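Local coordinates for uncharacterized protein (Silicibacter pomeroyi DSS-3, PDB 2RE3), which is of unknown function but belongs to the DUF1285 family, which has a fold of repeated structural motifs and may be involved in signal transduction, at residues Val97-Val101 and Ser159-Leu163; Gly127-Arg131 and Pro143-Val147. One frame throughout, in Å; residues are numbered along the deposited sequence.

Contact 1. Residues Val97-Val101 and Ser159-Leu163; sequences VAVDV and SFYRL
V101 meets three residues of the helix, S159, R162 and L163, where strand 96-104 of a mixed beta-sheet passes the helix 157-164; within this strand, just before V101, V99 and D100 both face T115 in a classic beta bulge. The short segments approach to 8.3 Å between axes and run at 35° to each other, so the helix follows the strand roughly along its course. V101 carries the largest share of the buried surface. Its two methyl branches divide the work: CG1 sits between the backbone N and the carbonyl carbon (chi1 54°), which puts CG2 anti to the N, where it meets CD2 of L163 at 3.8 Å, the two side chains crossing at a slant. V101 CG1 rests near CB of S159 at 4.0 Å. The same CG1 also lies over the centre of one face of the R162 guanidinium, 4.2 Å above its plane. F114 lines V101 and L163 from strand 111-116, continuing this apolar patch. R162 reaches the strand through a chain bent at chi3, which brings the guanidinium beside D100. There the carboxylate approaches the guanidinium edge, with planes 52° apart; R162 NH1 and D100 OD1, 3.2 Å apart, form a salt bridge that includes a weak hydrogen bond donated by NH1. D100 and R162 are both exposed, so solvent probably screens the pair. The V101 carbonyl oxygen is also close, 3.0 Å from R162 NH2. The S159 hydroxyl is hydrogen-bonded to D156; across the contact, S159 OG lies 3.3 Å from the carbonyl carbon of V99.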
# COMPACT_ATOMS: atom_id res chain seq x y z
N VAL A 97 2.27 0.45 -3.92
CA VAL A 97 2.73 1.77 -4.23
C VAL A 97 1.55 2.57 -4.77
O VAL A 97 0.86 2.10 -5.66
CB VAL A 97 3.85 1.74 -5.29
CG1 VAL A 97 4.05 3.13 -5.87
CG2 VAL A 97 5.16 1.19 -4.69
N ALA A 98 1.33 3.76 -4.21
CA ALA A 98 0.36 4.73 -4.73
C ALA A 98 0.98 5.44 -5.92
O ALA A 98 1.99 6.14 -5.77
CB ALA A 98 -0.04 5.76 -3.64
N VAL A 99 0.39 5.29 -7.10
CA VAL A 99 0.94 5.87 -8.32
C VAL A 99 0.18 7.07 -8.86
O VAL A 99 0.62 7.71 -9.80
CB VAL A 99 1.02 4.85 -9.45
CG1 VAL A 99 2.00 3.71 -9.04
CG2 VAL A 99 -0.40 4.34 -9.80
N ASP A 100 -0.97 7.36 -8.28
CA ASP A 100 -1.76 8.49 -8.70
C ASP A 100 -2.52 9.07 -7.52
O ASP A 100 -2.88 8.36 -6.60
CB ASP A 100 -2.74 8.05 -9.80
CG ASP A 100 -3.14 9.18 -10.70
OD1 ASP A 100 -2.45 10.22 -10.68
OD2 ASP A 100 -4.15 9.04 -11.43
N VAL A 101 -2.73 10.38 -7.54
CA VAL A 101 -3.57 11.02 -6.54
C VAL A 101 -4.41 12.03 -7.29
O VAL A 101 -3.93 12.70 -8.20
CB VAL A 101 -2.77 11.71 -5.41
CG1 VAL A 101 -1.74 12.69 -5.97
CG2 VAL A 101 -3.71 12.42 -4.44
N SER A 159 3.51 11.34 -7.25
CA SER A 159 2.36 11.68 -6.40
C SER A 159 2.78 12.53 -5.17
O SER A 159 2.08 13.48 -4.78
CB SER A 159 1.60 10.42 -5.97
OG SER A 159 1.39 9.54 -7.08
N PHE A 160 3.94 12.24 -4.58
CA PHE A 160 4.40 13.02 -3.45
C PHE A 160 4.59 14.49 -3.81
O PHE A 160 4.18 15.39 -3.10
CB PHE A 160 5.70 12.46 -2.91
CG PHE A 160 6.22 13.20 -1.73
CD1 PHE A 160 5.57 13.11 -0.51
CD2 PHE A 160 7.35 14.00 -1.83
CE1 PHE A 160 6.05 13.81 0.61
CE2 PHE A 160 7.84 14.70 -0.72
CZ PHE A 160 7.19 14.59 0.50
N TYR A 161 5.21 14.75 -4.94
CA TYR A 161 5.51 16.12 -5.28
C TYR A 161 4.24 16.88 -5.62
O TYR A 161 4.11 18.05 -5.28
CB TYR A 161 6.63 16.18 -6.32
CG TYR A 161 7.99 16.05 -5.65
CD1 TYR A 161 8.37 16.95 -4.64
CD2 TYR A 161 8.87 15.02 -5.96
CE1 TYR A 161 9.58 16.84 -3.98
CE2 TYR A 161 10.11 14.91 -5.30
CZ TYR A 161 10.45 15.83 -4.31
OH TYR A 161 11.64 15.77 -3.63
N ARG A 162 3.26 16.22 -6.20
CA ARG A 162 1.96 16.85 -6.40
C ARG A 162 1.25 17.13 -5.07
O ARG A 162 0.56 18.12 -4.95
CB ARG A 162 1.06 16.00 -7.30
CG ARG A 162 1.60 15.85 -8.74
CD ARG A 162 0.74 14.86 -9.54
NE ARG A 162 -0.67 15.29 -9.52
CZ ARG A 162 -1.72 14.52 -9.84
NH1 ARG A 162 -1.55 13.26 -10.22
NH2 ARG A 162 -2.95 15.04 -9.77
N LEU A 163 1.43 16.27 -4.07
CA LEU A 163 0.88 16.52 -2.74
C LEU A 163 1.56 17.71 -2.03
O LEU A 163 0.90 18.48 -1.35
CB LEU A 163 0.98 15.28 -1.86
CG LEU A 163 0.06 14.08 -2.13
CD1 LEU A 163 0.22 13.04 -1.01
CD2 LEU A 163 -1.40 14.51 -2.28

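Contact 2. Residues Gly127-Arg131 and Pro143-Val147; sequences GNPIR and PYVHV
G127 brings its carbonyl oxygen near the H146 imidazole, but the angle is too poor for a hydrogen bond. N128 makes that bond: H146 ND1 donates to N128 OD1 at 2.7 Å and 156°, ND1 meeting a lone pair in the carbonyl plane and OD1 lying almost in the imidazole plane. The H146 ring (chi1 179°) reaches back to the amide, while NE2 bonds to G150. A phenylalanine in place of H146 would probably leave N128 OD1 without this donor and its amide less firmly oriented. P129 O accepts the backbone N-H of H146, N to O 3.1 Å, and P129 CD packs on H146 CB. I130 forms a non-hydrogen-bonded pair with V145, CG1 standing 4.3 Å from V145 CG2. R131 and Y144 close the pairing reciprocally: R131 N donates to Y144 O at 2.9 Å. In return Y144 N donates to R131 O at 3.1 Å. On the sheet face that carries R131 and Y144, the guanidinium lies over one face of the tyrosine ring, planes 12° apart, in an off-centre cation-pi stack; E152 pairs with R131 and D93 with the Y144 hydroxyl. This is an antiparallel edge pairing, 130-131 being one of the mixed sheet's two outermost strands.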
# COMPACT_ATOMS: atom_id res chain seq x y z
N GLY A 127 -10.55 6.89 7.98
CA GLY A 127 -10.59 5.44 7.68
C GLY A 127 -9.34 4.93 6.94
O GLY A 127 -8.90 3.78 7.12
N ASN A 128 -8.77 5.80 6.10
CA ASN A 128 -7.57 5.49 5.38
C ASN A 128 -6.54 6.63 5.61
O ASN A 128 -6.37 7.51 4.74
CB ASN A 128 -7.89 5.35 3.92
CG ASN A 128 -8.83 4.22 3.62
OD1 ASN A 128 -8.60 3.06 3.99
ND2 ASN A 128 -9.89 4.53 2.92
N PRO A 129 -5.87 6.64 6.77
CA PRO A 129 -5.04 7.80 7.06
C PRO A 129 -3.75 7.81 6.27
O PRO A 129 -3.32 6.75 5.81
CB PRO A 129 -4.75 7.68 8.55
CG PRO A 129 -4.83 6.24 8.84
CD PRO A 129 -5.85 5.67 7.87
N ILE A 130 -3.22 9.01 6.09
CA ILE A 130 -1.88 9.24 5.55
C ILE A 130 -0.93 9.28 6.74
O ILE A 130 -1.21 9.92 7.72
CB ILE A 130 -1.80 10.57 4.79
CG1 ILE A 130 -2.76 10.51 3.60
CG2 ILE A 130 -0.39 10.84 4.32
CD1 ILE A 130 -3.09 11.84 2.96
N ARG A 131 0.19 8.59 6.65
CA ARG A 131 1.15 8.51 7.76
C ARG A 131 2.46 9.09 7.28
O ARG A 131 2.76 8.98 6.10
CB ARG A 131 1.33 7.04 8.11
CG ARG A 131 2.54 6.70 8.93
CD ARG A 131 2.38 5.34 9.56
NE ARG A 131 2.57 4.25 8.60
CZ ARG A 131 3.75 3.72 8.28
NH1 ARG A 131 4.89 4.18 8.78
NH2 ARG A 131 3.81 2.72 7.41
N PRO A 143 6.04 8.99 2.86
CA PRO A 143 4.73 8.88 3.44
C PRO A 143 3.93 7.72 2.83
O PRO A 143 4.11 7.37 1.67
CB PRO A 143 4.10 10.21 3.06
CG PRO A 143 4.69 10.54 1.74
CD PRO A 143 6.01 9.77 1.62
N TYR A 144 3.02 7.16 3.63
CA TYR A 144 2.14 6.09 3.19
C TYR A 144 0.69 6.51 3.28
O TYR A 144 0.38 7.49 3.94
CB TYR A 144 2.35 4.89 4.09
CG TYR A 144 3.78 4.41 4.16
CD1 TYR A 144 4.70 5.04 4.98
CD2 TYR A 144 4.22 3.30 3.42
CE1 TYR A 144 6.01 4.59 5.10
CE2 TYR A 144 5.54 2.83 3.53
CZ TYR A 144 6.42 3.50 4.38
OH TYR A 144 7.71 3.10 4.52
N VAL A 145 -0.18 5.76 2.60
CA VAL A 145 -1.63 5.86 2.79
C VAL A 145 -2.24 4.46 2.93
O VAL A 145 -1.85 3.51 2.25
CB VAL A 145 -2.33 6.65 1.67
CG1 VAL A 145 -2.11 6.03 0.29
CG2 VAL A 145 -3.82 6.73 1.94
N HIS A 146 -3.18 4.33 3.86
CA HIS A 146 -3.86 3.07 4.09
C HIS A 146 -4.83 2.80 2.95
O HIS A 146 -5.55 3.71 2.50
CB HIS A 146 -4.60 3.16 5.43
CG HIS A 146 -5.39 1.94 5.80
ND1 HIS A 146 -6.73 1.82 5.53
CD2 HIS A 146 -5.05 0.83 6.51
CE1 HIS A 146 -7.18 0.67 6.02
NE2 HIS A 146 -6.18 0.06 6.63
N VAL A 147 -4.81 1.57 2.47
CA VAL A 147 -5.71 1.13 1.39
C VAL A 147 -6.79 0.23 1.99
O VAL A 147 -7.97 0.51 1.82
CB VAL A 147 -4.94 0.32 0.33
CG1 VAL A 147 -5.89 -0.12 -0.80
CG2 VAL A 147 -3.72 1.13 -0.14

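In the fold
Contacts 1 and 2 have centres about 12 Å apart, and both reach the same mixed six-stranded sheet within the C-terminal DUF1285 domain. Along the chain, contact 2 is nested inside the loop that contact 1 closes. In the sheet, strand 151-155 separates strand 96-104 of contact 1 from strand 144-148 of contact 2, so one contact joins an inner strand to helix 157-164 and the other adds one of the two outermost strands. The two touch directly where F160 CD1 packs against P143 CG at 3.5 Å. A second sheet has the same 3-2-1-6-5-4 strand order, consistent with the repeated motifs reported for this fold.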